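Local coordinates for protein uncharacterized ACR, COG1565 superfamily (Burkholderia thailandensis, PDB 4F3N) that is of unknown function but has a methyltransferase fold and may symmetrically dimethylate arginine residues of proteins, at residues 65-78 with 234-248. Sequence-based numbering, arbitrary orientation. Where two conformers were deposited one is given.
Sequences LRAEIASAGGWIPF and ERGVSIDDAGAFVFA
Ile-76 and Val-237 form an antiparallel hydrogen-bonded pair that joins the short strand after helix 52-71 to strand 231-239 of the hairpin closed by the type I turn Asp-240 to Gly-243. Ile-76 N gives to Val-237 O (3.0 Å), and Val-237 N returns a bond to Ile-76 O (2.8 Å). Ser-238 OG donates to Gly-74 O (2.7 Å) within the carbonyl plane, and a water links that oxygen to Ile-239 N. Trp-75, with CG anti to its N (chi1 -172°), brings NE1, CE2 and CZ2 of its indole against Gly-236 CA, 3.6 Å from Trp-75 CE2; Val-237 N lies over one ring face. Trp-75 NE1 donates to Ala-248 O (3.0 Å) from above the carbonyl plane, while Gly-236 N reaches the same oxygen from its opposite face. Trp-75 CH2 meets Glu-234 CD (3.7 Å) at the ring edge, the carboxylate plane nearly perpendicular (82°) to the indole and salt-bridged to Arg-223. Val-237 divides its methyls: CG1 meets Ile-69 CD1 (3.8 Å), CG2 meets Phe-78 CD2 (3.8 Å). Ile-69 CD1 also touches the Phe-245 edge in plane. Polar bonds thus fix the register; the in-plane NE1 bond ties the indole edge to the second hairpin strand, limiting its rotation, while apolar packing seats the helix end on the hairpin.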
# COMPACT_ATOMS: atom_id res chain seq x y z
N LEU A 65 -13.59 -13.30 16.40
CA LEU A 65 -14.35 -12.21 15.81
C LEU A 65 -15.85 -12.31 16.03
O LEU A 65 -16.50 -11.32 16.29
CB LEU A 65 -14.07 -12.11 14.29
CG LEU A 65 -12.94 -11.19 13.95
CD1 LEU A 65 -12.44 -11.42 12.55
CD2 LEU A 65 -13.28 -9.73 14.29
N ARG A 66 -16.41 -13.51 15.94
CA ARG A 66 -17.82 -13.69 16.25
C ARG A 66 -18.13 -13.30 17.72
O ARG A 66 -19.12 -12.64 18.03
CB ARG A 66 -18.25 -15.13 16.02
CG ARG A 66 -18.39 -15.51 14.55
CD ARG A 66 -19.28 -16.76 14.42
NE ARG A 66 -18.58 -17.87 15.02
CZ ARG A 66 -17.65 -18.61 14.41
NH1 ARG A 66 -17.34 -18.41 13.13
NH2 ARG A 66 -17.05 -19.58 15.08
N ALA A 67 -17.21 -13.67 18.60
CA ALA A 67 -17.38 -13.33 20.01
C ALA A 67 -17.31 -11.82 20.24
O ALA A 67 -18.08 -11.26 21.01
CB ALA A 67 -16.34 -14.06 20.86
N GLU A 68 -16.39 -11.15 19.57
CA GLU A 68 -16.30 -9.72 19.66
C GLU A 68 -17.53 -9.03 19.14
O GLU A 68 -18.06 -8.10 19.78
CB GLU A 68 -15.09 -9.21 18.89
CG GLU A 68 -14.98 -7.71 19.08
CD GLU A 68 -13.66 -7.13 18.69
OE1 GLU A 68 -12.65 -7.86 18.69
OE2 GLU A 68 -13.67 -5.91 18.41
N ILE A 69 -18.02 -9.48 17.98
CA ILE A 69 -19.23 -8.91 17.40
C ILE A 69 -20.44 -9.06 18.34
O ILE A 69 -21.17 -8.10 18.58
CB ILE A 69 -19.55 -9.51 16.02
CG1 ILE A 69 -18.51 -9.03 15.00
CG2 ILE A 69 -20.97 -9.08 15.57
CD1 ILE A 69 -18.62 -9.77 13.68
N ALA A 70 -20.61 -10.24 18.92
CA ALA A 70 -21.71 -10.46 19.86
C ALA A 70 -21.56 -9.58 21.07
O ALA A 70 -22.53 -8.99 21.55
CB ALA A 70 -21.80 -11.92 20.29
N SER A 71 -20.35 -9.45 21.56
CA SER A 71 -20.13 -8.61 22.74
C SER A 71 -20.43 -7.15 22.50
O SER A 71 -20.90 -6.47 23.40
CB SER A 71 -18.72 -8.73 23.30
OG SER A 71 -17.80 -7.95 22.54
N ALA A 72 -20.20 -6.68 21.27
CA ALA A 72 -20.48 -5.29 20.88
C ALA A 72 -21.93 -4.97 20.53
O ALA A 72 -22.23 -3.86 20.12
CB ALA A 72 -19.56 -4.91 19.70
N GLY A 73 -22.84 -5.91 20.69
CA GLY A 73 -24.26 -5.70 20.37
C GLY A 73 -24.68 -6.15 18.98
O GLY A 73 -25.82 -5.88 18.55
N GLY A 74 -23.78 -6.87 18.29
CA GLY A 74 -24.11 -7.55 17.06
C GLY A 74 -23.54 -6.92 15.81
O GLY A 74 -23.85 -7.37 14.72
N TRP A 75 -22.71 -5.89 15.96
CA TRP A 75 -22.18 -5.15 14.81
C TRP A 75 -20.88 -4.48 15.10
O TRP A 75 -20.72 -3.83 16.16
CB TRP A 75 -23.20 -4.10 14.40
CG TRP A 75 -22.98 -3.33 13.12
CD1 TRP A 75 -23.56 -3.56 11.89
CD2 TRP A 75 -22.14 -2.12 12.93
NE1 TRP A 75 -23.11 -2.65 10.95
CE2 TRP A 75 -22.27 -1.74 11.53
CE3 TRP A 75 -21.31 -1.36 13.76
CZ2 TRP A 75 -21.60 -0.66 11.00
CZ3 TRP A 75 -20.68 -0.25 13.22
CH2 TRP A 75 -20.82 0.10 11.88
N ILE A 76 -19.94 -4.62 14.16
CA ILE A 76 -18.69 -3.87 14.21
C ILE A 76 -18.40 -3.22 12.85
O ILE A 76 -18.85 -3.72 11.79
CB ILE A 76 -17.49 -4.76 14.60
CG1 ILE A 76 -17.28 -5.90 13.58
CG2 ILE A 76 -17.73 -5.31 15.98
CD1 ILE A 76 -15.99 -6.69 13.78
N PRO A 77 -17.69 -2.09 12.86
CA PRO A 77 -17.34 -1.55 11.54
C PRO A 77 -16.41 -2.49 10.73
O PRO A 77 -15.71 -3.32 11.31
CB PRO A 77 -16.65 -0.22 11.87
CG PRO A 77 -16.25 -0.31 13.28
CD PRO A 77 -17.09 -1.33 13.98
N PHE A 78 -16.41 -2.37 9.41
CA PHE A 78 -15.59 -3.24 8.59
C PHE A 78 -14.10 -3.04 8.87
O PHE A 78 -13.30 -3.99 8.78
CB PHE A 78 -15.87 -3.04 7.11
CG PHE A 78 -15.19 -4.06 6.25
CD1 PHE A 78 -14.08 -3.72 5.52
CD2 PHE A 78 -15.63 -5.40 6.24
CE1 PHE A 78 -13.42 -4.66 4.75
CE2 PHE A 78 -14.94 -6.34 5.51
CZ PHE A 78 -13.83 -5.96 4.78
N GLU A 234 -23.23 3.31 7.17
CA GLU A 234 -22.03 2.48 7.27
C GLU A 234 -22.39 1.02 7.09
O GLU A 234 -23.35 0.52 7.69
CB GLU A 234 -21.33 2.71 8.61
CG GLU A 234 -20.03 1.91 8.69
CD GLU A 234 -18.99 2.45 9.65
OE1 GLU A 234 -19.32 3.29 10.53
OE2 GLU A 234 -17.83 2.01 9.49
N ARG A 235 -21.59 0.34 6.26
CA ARG A 235 -21.65 -1.07 6.07
C ARG A 235 -20.61 -1.74 6.99
O ARG A 235 -19.41 -1.60 6.78
CB ARG A 235 -21.40 -1.42 4.61
CG ARG A 235 -21.48 -2.92 4.38
CD ARG A 235 -21.72 -3.29 2.94
NE ARG A 235 -23.07 -2.91 2.52
CZ ARG A 235 -23.66 -3.23 1.37
NH1 ARG A 235 -23.05 -3.96 0.44
NH2 ARG A 235 -24.88 -2.80 1.16
N GLY A 236 -21.11 -2.47 7.98
CA GLY A 236 -20.25 -3.20 8.91
C GLY A 236 -20.51 -4.66 8.85
O GLY A 236 -21.01 -5.21 7.84
N VAL A 237 -20.10 -5.35 9.90
CA VAL A 237 -20.15 -6.79 9.96
C VAL A 237 -20.99 -7.25 11.15
O VAL A 237 -20.78 -6.78 12.28
CB VAL A 237 -18.75 -7.39 10.04
CG1 VAL A 237 -18.85 -8.92 9.96
CG2 VAL A 237 -17.87 -6.90 8.89
N SER A 238 -21.92 -8.17 10.86
CA SER A 238 -22.75 -8.83 11.85
C SER A 238 -22.63 -10.35 11.71
O SER A 238 -21.86 -10.83 10.89
CB SER A 238 -24.20 -8.41 11.68
OG SER A 238 -24.36 -7.05 12.07
N ILE A 239 -23.34 -11.10 12.54
CA ILE A 239 -23.41 -12.55 12.41
C ILE A 239 -24.87 -12.90 12.15
O ILE A 239 -25.75 -12.33 12.79
CB ILE A 239 -22.92 -13.19 13.74
CG1 ILE A 239 -21.43 -12.85 13.96
CG2 ILE A 239 -23.01 -14.71 13.75
CD1 ILE A 239 -20.55 -13.42 12.88
N ASP A 240 -25.13 -13.82 11.24
CA ASP A 240 -26.49 -14.30 11.04
C ASP A 240 -26.85 -15.45 11.98
O ASP A 240 -26.08 -15.83 12.88
CB ASP A 240 -26.72 -14.62 9.56
CG ASP A 240 -26.03 -15.90 9.11
OD1 ASP A 240 -25.58 -16.71 9.95
OD2 ASP A 240 -25.96 -16.08 7.89
N ASP A 241 -28.07 -15.98 11.79
CA ASP A 241 -28.62 -16.96 12.70
C ASP A 241 -27.90 -18.30 12.58
O ASP A 241 -28.01 -19.13 13.48
CB ASP A 241 -30.14 -17.11 12.50
CG ASP A 241 -30.51 -17.44 11.06
OD1 ASP A 241 -29.87 -16.90 10.14
OD2 ASP A 241 -31.44 -18.24 10.84
N ALA A 242 -27.17 -18.50 11.48
CA ALA A 242 -26.30 -19.70 11.32
C ALA A 242 -24.86 -19.45 11.72
O ALA A 242 -23.97 -20.27 11.43
CB ALA A 242 -26.30 -20.19 9.87
N GLY A 243 -24.60 -18.29 12.33
CA GLY A 243 -23.26 -17.98 12.78
C GLY A 243 -22.31 -17.49 11.68
O GLY A 243 -21.11 -17.38 11.92
N ALA A 244 -22.81 -17.16 10.50
CA ALA A 244 -21.94 -16.70 9.42
C ALA A 244 -21.77 -15.20 9.49
O ALA A 244 -22.69 -14.51 9.89
CB ALA A 244 -22.49 -17.07 8.05
N PHE A 245 -20.60 -14.73 9.06
CA PHE A 245 -20.42 -13.27 8.95
C PHE A 245 -21.35 -12.79 7.83
O PHE A 245 -21.48 -13.47 6.80
CB PHE A 245 -18.99 -12.89 8.61
CG PHE A 245 -18.00 -13.24 9.70
CD1 PHE A 245 -18.04 -12.61 10.92
CD2 PHE A 245 -17.05 -14.23 9.49
CE1 PHE A 245 -17.14 -12.93 11.93
CE2 PHE A 245 -16.15 -14.58 10.49
CZ PHE A 245 -16.20 -13.94 11.74
N VAL A 246 -21.95 -11.62 8.02
CA VAL A 246 -22.80 -10.97 7.01
C VAL A 246 -22.50 -9.48 7.03
O VAL A 246 -22.21 -8.95 8.11
CB VAL A 246 -24.30 -11.21 7.31
CG1 VAL A 246 -24.78 -10.53 8.59
CG2 VAL A 246 -25.15 -10.76 6.13
N PHE A 247 -22.52 -8.81 5.87
CA PHE A 247 -22.51 -7.34 5.91
C PHE A 247 -23.85 -6.85 6.46
O PHE A 247 -24.88 -7.49 6.23
CB PHE A 247 -22.32 -6.74 4.52
CG PHE A 247 -20.96 -6.94 3.93
CD1 PHE A 247 -19.84 -6.32 4.50
CD2 PHE A 247 -20.81 -7.69 2.79
CE1 PHE A 247 -18.59 -6.49 3.92
CE2 PHE A 247 -19.58 -7.83 2.19
CZ PHE A 247 -18.48 -7.24 2.76
N ALA A 248 -23.84 -5.71 7.13
CA ALA A 248 -25.04 -5.14 7.69
C ALA A 248 -24.90 -3.67 7.69
O ALA A 248 -23.87 -3.16 8.14
CB ALA A 248 -25.30 -5.64 9.10
O HOH W 1 -24.76 -9.97 14.87
O HOH W 2 -17.41 -0.08 7.97